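Local coordinates for protein spectinomycin phosphotransferase (Legionella pneumophila, PDB 3I1A) that probably transfers a phosphate group from a nucleotide to the antibiotic spectinomycin, a reaction that confers resistance to the drug, at residues D273-I285 against P319-E330. Numbering follows the deposited sequence. Where two conformers were deposited one is given.
Sequences DKTILSYYRHERI and PNNVVEIAFATE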
# COMPACT_ATOMS: atom_id res chain seq x y z
N ASP A 273 17.44 12.35 1.19
CA ASP A 273 18.03 12.22 2.51
C ASP A 273 18.26 10.74 2.79
O ASP A 273 17.31 9.98 3.01
CB ASP A 273 17.11 12.83 3.57
CG ASP A 273 17.75 12.90 4.93
OD1 ASP A 273 18.43 11.93 5.33
OD2 ASP A 273 17.58 13.92 5.62
N LYS A 274 19.53 10.33 2.76
CA LYS A 274 19.90 8.94 2.96
C LYS A 274 19.60 8.38 4.34
O LYS A 274 19.40 7.16 4.49
CB LYS A 274 21.38 8.74 2.62
CG LYS A 274 21.95 7.41 3.09
CD LYS A 274 23.41 7.26 2.66
CE LYS A 274 24.06 6.08 3.35
NZ LYS A 274 24.19 6.30 4.83
N THR A 275 19.55 9.24 5.35
CA THR A 275 19.27 8.76 6.68
C THR A 275 17.78 8.41 6.77
O THR A 275 17.40 7.39 7.33
CB THR A 275 19.61 9.82 7.74
OG1 THR A 275 21.01 10.14 7.65
CG2 THR A 275 19.27 9.33 9.11
N ILE A 276 16.94 9.26 6.20
CA ILE A 276 15.52 8.97 6.24
C ILE A 276 15.20 7.80 5.31
O ILE A 276 14.36 6.96 5.63
CB ILE A 276 14.65 10.19 5.87
CG1 ILE A 276 14.96 11.35 6.82
CG2 ILE A 276 13.16 9.82 6.02
CD1 ILE A 276 14.21 12.65 6.46
N LEU A 277 15.88 7.72 4.17
CA LEU A 277 15.62 6.62 3.23
C LEU A 277 16.01 5.28 3.89
O LEU A 277 15.28 4.29 3.78
CB LEU A 277 16.43 6.80 1.94
CG LEU A 277 16.02 5.90 0.76
CD1 LEU A 277 14.79 6.47 0.06
CD2 LEU A 277 17.17 5.85 -0.25
N SER A 278 17.15 5.26 4.57
CA SER A 278 17.59 4.02 5.23
C SER A 278 16.66 3.69 6.40
O SER A 278 16.37 2.52 6.66
CB SER A 278 19.03 4.16 5.72
OG SER A 278 19.47 2.92 6.30
N TYR A 279 16.20 4.71 7.11
CA TYR A 279 15.28 4.51 8.23
C TYR A 279 14.01 3.78 7.74
O TYR A 279 13.56 2.80 8.36
CB TYR A 279 14.84 5.84 8.83
CG TYR A 279 13.65 5.68 9.76
CD1 TYR A 279 13.79 5.09 11.01
CD2 TYR A 279 12.36 6.03 9.34
CE1 TYR A 279 12.69 4.85 11.82
CE2 TYR A 279 11.24 5.80 10.15
CZ TYR A 279 11.42 5.21 11.39
OH TYR A 279 10.33 5.00 12.18
N TYR A 280 13.41 4.26 6.66
CA TYR A 280 12.20 3.63 6.17
C TYR A 280 12.39 2.20 5.70
O TYR A 280 11.55 1.35 5.98
CB TYR A 280 11.56 4.45 5.05
CG TYR A 280 10.71 5.59 5.58
CD1 TYR A 280 9.61 5.33 6.40
CD2 TYR A 280 10.99 6.92 5.25
CE1 TYR A 280 8.82 6.36 6.88
CE2 TYR A 280 10.20 7.95 5.72
CZ TYR A 280 9.11 7.67 6.53
OH TYR A 280 8.27 8.67 6.98
N ARG A 281 13.49 1.91 5.01
CA ARG A 281 13.73 0.55 4.53
C ARG A 281 13.91 -0.41 5.70
O ARG A 281 13.44 -1.55 5.63
CB ARG A 281 14.95 0.49 3.63
CG ARG A 281 14.72 1.21 2.33
CD ARG A 281 15.92 1.08 1.42
NE ARG A 281 15.59 1.57 0.09
CZ ARG A 281 16.48 1.80 -0.86
NH1 ARG A 281 17.78 1.60 -0.64
NH2 ARG A 281 16.08 2.25 -2.05
N HIS A 282 14.58 0.02 6.76
CA HIS A 282 14.73 -0.86 7.92
C HIS A 282 13.41 -0.95 8.69
O HIS A 282 12.98 -2.05 9.05
CB HIS A 282 15.84 -0.35 8.87
CG HIS A 282 17.24 -0.56 8.35
ND1 HIS A 282 17.78 0.21 7.34
CD2 HIS A 282 18.18 -1.47 8.68
CE1 HIS A 282 19.00 -0.22 7.07
NE2 HIS A 282 19.27 -1.24 7.86
N GLU A 283 12.76 0.18 8.92
CA GLU A 283 11.50 0.20 9.67
C GLU A 283 10.36 -0.55 9.00
O GLU A 283 9.54 -1.18 9.67
CB GLU A 283 11.09 1.65 9.94
CG GLU A 283 9.73 1.83 10.60
CD GLU A 283 9.59 1.23 12.00
OE1 GLU A 283 10.61 0.99 12.68
OE2 GLU A 283 8.44 1.01 12.42
N ARG A 284 10.26 -0.49 7.67
CA ARG A 284 9.18 -1.23 7.03
C ARG A 284 9.37 -2.73 7.26
O ARG A 284 8.39 -3.45 7.43
CB ARG A 284 9.15 -0.96 5.53
CG ARG A 284 7.86 -1.46 4.88
CD ARG A 284 7.83 -1.12 3.38
NE ARG A 284 6.58 -1.57 2.77
CZ ARG A 284 6.37 -2.80 2.31
NH1 ARG A 284 7.34 -3.72 2.37
NH2 ARG A 284 5.18 -3.12 1.80
N ILE A 285 10.62 -3.19 7.28
CA ILE A 285 10.88 -4.63 7.52
C ILE A 285 10.53 -4.96 8.98
O ILE A 285 9.94 -6.01 9.28
CB ILE A 285 12.34 -5.00 7.20
CG1 ILE A 285 12.61 -4.71 5.72
CG2 ILE A 285 12.60 -6.48 7.48
CD1 ILE A 285 14.07 -4.80 5.31
N PRO A 319 18.52 -13.53 -1.14
CA PRO A 319 19.49 -12.71 -1.87
C PRO A 319 18.80 -11.60 -2.64
O PRO A 319 17.83 -11.84 -3.37
CB PRO A 319 20.15 -13.72 -2.82
CG PRO A 319 20.12 -14.97 -2.04
CD PRO A 319 18.71 -14.95 -1.45
N ASN A 320 19.30 -10.38 -2.48
CA ASN A 320 18.76 -9.22 -3.18
C ASN A 320 17.35 -8.86 -2.75
O ASN A 320 16.64 -8.18 -3.50
CB ASN A 320 18.75 -9.45 -4.70
CG ASN A 320 20.03 -10.06 -5.22
OD1 ASN A 320 20.05 -10.66 -6.30
ND2 ASN A 320 21.12 -9.91 -4.46
N ASN A 321 16.90 -9.32 -1.59
CA ASN A 321 15.55 -8.95 -1.16
C ASN A 321 15.64 -7.76 -0.21
O ASN A 321 16.70 -7.13 -0.10
CB ASN A 321 14.80 -10.14 -0.53
CG ASN A 321 13.28 -10.03 -0.73
OD1 ASN A 321 12.61 -9.22 -0.10
ND2 ASN A 321 12.74 -10.85 -1.63
N VAL A 322 14.55 -7.44 0.48
CA VAL A 322 14.54 -6.23 1.32
C VAL A 322 15.60 -6.08 2.41
O VAL A 322 16.13 -4.99 2.61
CB VAL A 322 13.13 -5.94 1.90
CG1 VAL A 322 12.15 -5.67 0.73
CG2 VAL A 322 12.60 -7.09 2.77
N VAL A 323 15.92 -7.16 3.10
CA VAL A 323 16.91 -7.05 4.16
C VAL A 323 18.29 -6.70 3.63
O VAL A 323 18.93 -5.78 4.13
CB VAL A 323 16.97 -8.34 5.01
CG1 VAL A 323 18.12 -8.22 6.03
CG2 VAL A 323 15.63 -8.53 5.72
N GLU A 324 18.76 -7.43 2.61
CA GLU A 324 20.09 -7.17 2.07
C GLU A 324 20.21 -5.76 1.49
O GLU A 324 21.26 -5.12 1.60
CB GLU A 324 20.46 -8.22 1.02
CG GLU A 324 20.52 -9.63 1.58
CD GLU A 324 21.21 -10.61 0.65
OE1 GLU A 324 21.16 -10.39 -0.58
OE2 GLU A 324 21.78 -11.61 1.15
N ILE A 325 19.15 -5.30 0.85
CA ILE A 325 19.13 -3.95 0.29
C ILE A 325 19.11 -2.88 1.40
O ILE A 325 19.76 -1.84 1.29
CB ILE A 325 17.91 -3.78 -0.65
CG1 ILE A 325 18.12 -4.62 -1.92
CG2 ILE A 325 17.71 -2.30 -1.00
CD1 ILE A 325 16.92 -4.66 -2.81
N ALA A 326 18.37 -3.14 2.48
CA ALA A 326 18.32 -2.19 3.60
C ALA A 326 19.73 -2.04 4.19
O ALA A 326 20.22 -0.91 4.38
CB ALA A 326 17.34 -2.68 4.67
N PHE A 327 20.38 -3.16 4.47
CA PHE A 327 21.73 -3.13 5.03
C PHE A 327 22.70 -2.41 4.10
O PHE A 327 23.58 -1.68 4.55
CB PHE A 327 22.24 -4.55 5.29
CG PHE A 327 21.52 -5.28 6.38
CD1 PHE A 327 20.60 -4.63 7.19
CD2 PHE A 327 21.78 -6.63 6.61
CE1 PHE A 327 19.95 -5.30 8.22
CE2 PHE A 327 21.13 -7.30 7.63
CZ PHE A 327 20.23 -6.65 8.44
N ALA A 328 22.55 -2.65 2.81
CA ALA A 328 23.41 -1.99 1.84
C ALA A 328 23.17 -0.47 1.82
O ALA A 328 24.03 0.29 1.40
CB ALA A 328 23.17 -2.57 0.46
N THR A 329 22.00 -0.04 2.27
CA THR A 329 21.67 1.39 2.28
C THR A 329 22.36 2.10 3.44
O THR A 329 22.76 3.26 3.32
CB THR A 329 20.15 1.64 2.42
OG1 THR A 329 19.46 0.91 1.41
CG2 THR A 329 19.83 3.13 2.25
N GLU A 330 22.49 1.40 4.56
CA GLU A 330 23.13 1.97 5.73
C GLU A 330 24.64 1.95 5.59
O GLU A 330 25.30 2.97 5.84
CB GLU A 330 22.72 1.19 6.99
CG GLU A 330 23.21 1.81 8.28
CD GLU A 330 22.68 3.21 8.50
OE1 GLU A 330 21.96 3.73 7.61
OE2 GLU A 330 22.97 3.79 9.57
O HOH W 1 22.20 6.22 6.59
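Arg281 and Thr329 meet at about a right angle. Arg281 NH1 donates to Thr329 OG1 over 2.7 Å, and the hydroxyl oxygen lies in the guanidinium plane. The same hydroxyl donates to Ile325 O in its own helix, so two bonds fix its rotation. Leu277 CD2 lies over one guanidinium face, and Arg281 NE is held by Met244 O.

Ala326 sits where the two backbones come closest. Its methyl rests over the centre of the His282 ring as a CH-pi contact, with CB 3.9 Å from the ring centroid. With chi1 at -73°, the imidazole turns back along its helix and ND1 donates to Ser278 O, which lies in the ring plane. NE2 then faces the edge of the Phe327 ring, 3.7 Å from CD1. The two rings meet rim to rim, without stacking.

Ile285 packs against the start of helix 322-329. Its CD1 lies 3.7 Å from Val322 CB and also reaches Ala326 CB, while its CG2 faces Val323 CG2.

At Glu330, the last modelled residue, OE1 accepts from Ser278 OG over 2.9 Å, from above the carboxylate plane. The Glu330 chain bends at chi2 (61°), which turns OE1 toward Ser278 OG and a water. That water bridges Glu330 OE1 to Lys274 NZ; the two charges are too far apart for a salt bridge. Helix 182-198 also packs here, with Leu195 touching Ser278 and Glu330.

Helix 322-329 thus runs nearly antiparallel to 274-285, their axes at 153°. Away from the nucleotide and magnesium sites, it packs on helix 274-297 within the helical C-terminal part of this kinase-like aminoglycoside phosphotransferase fold.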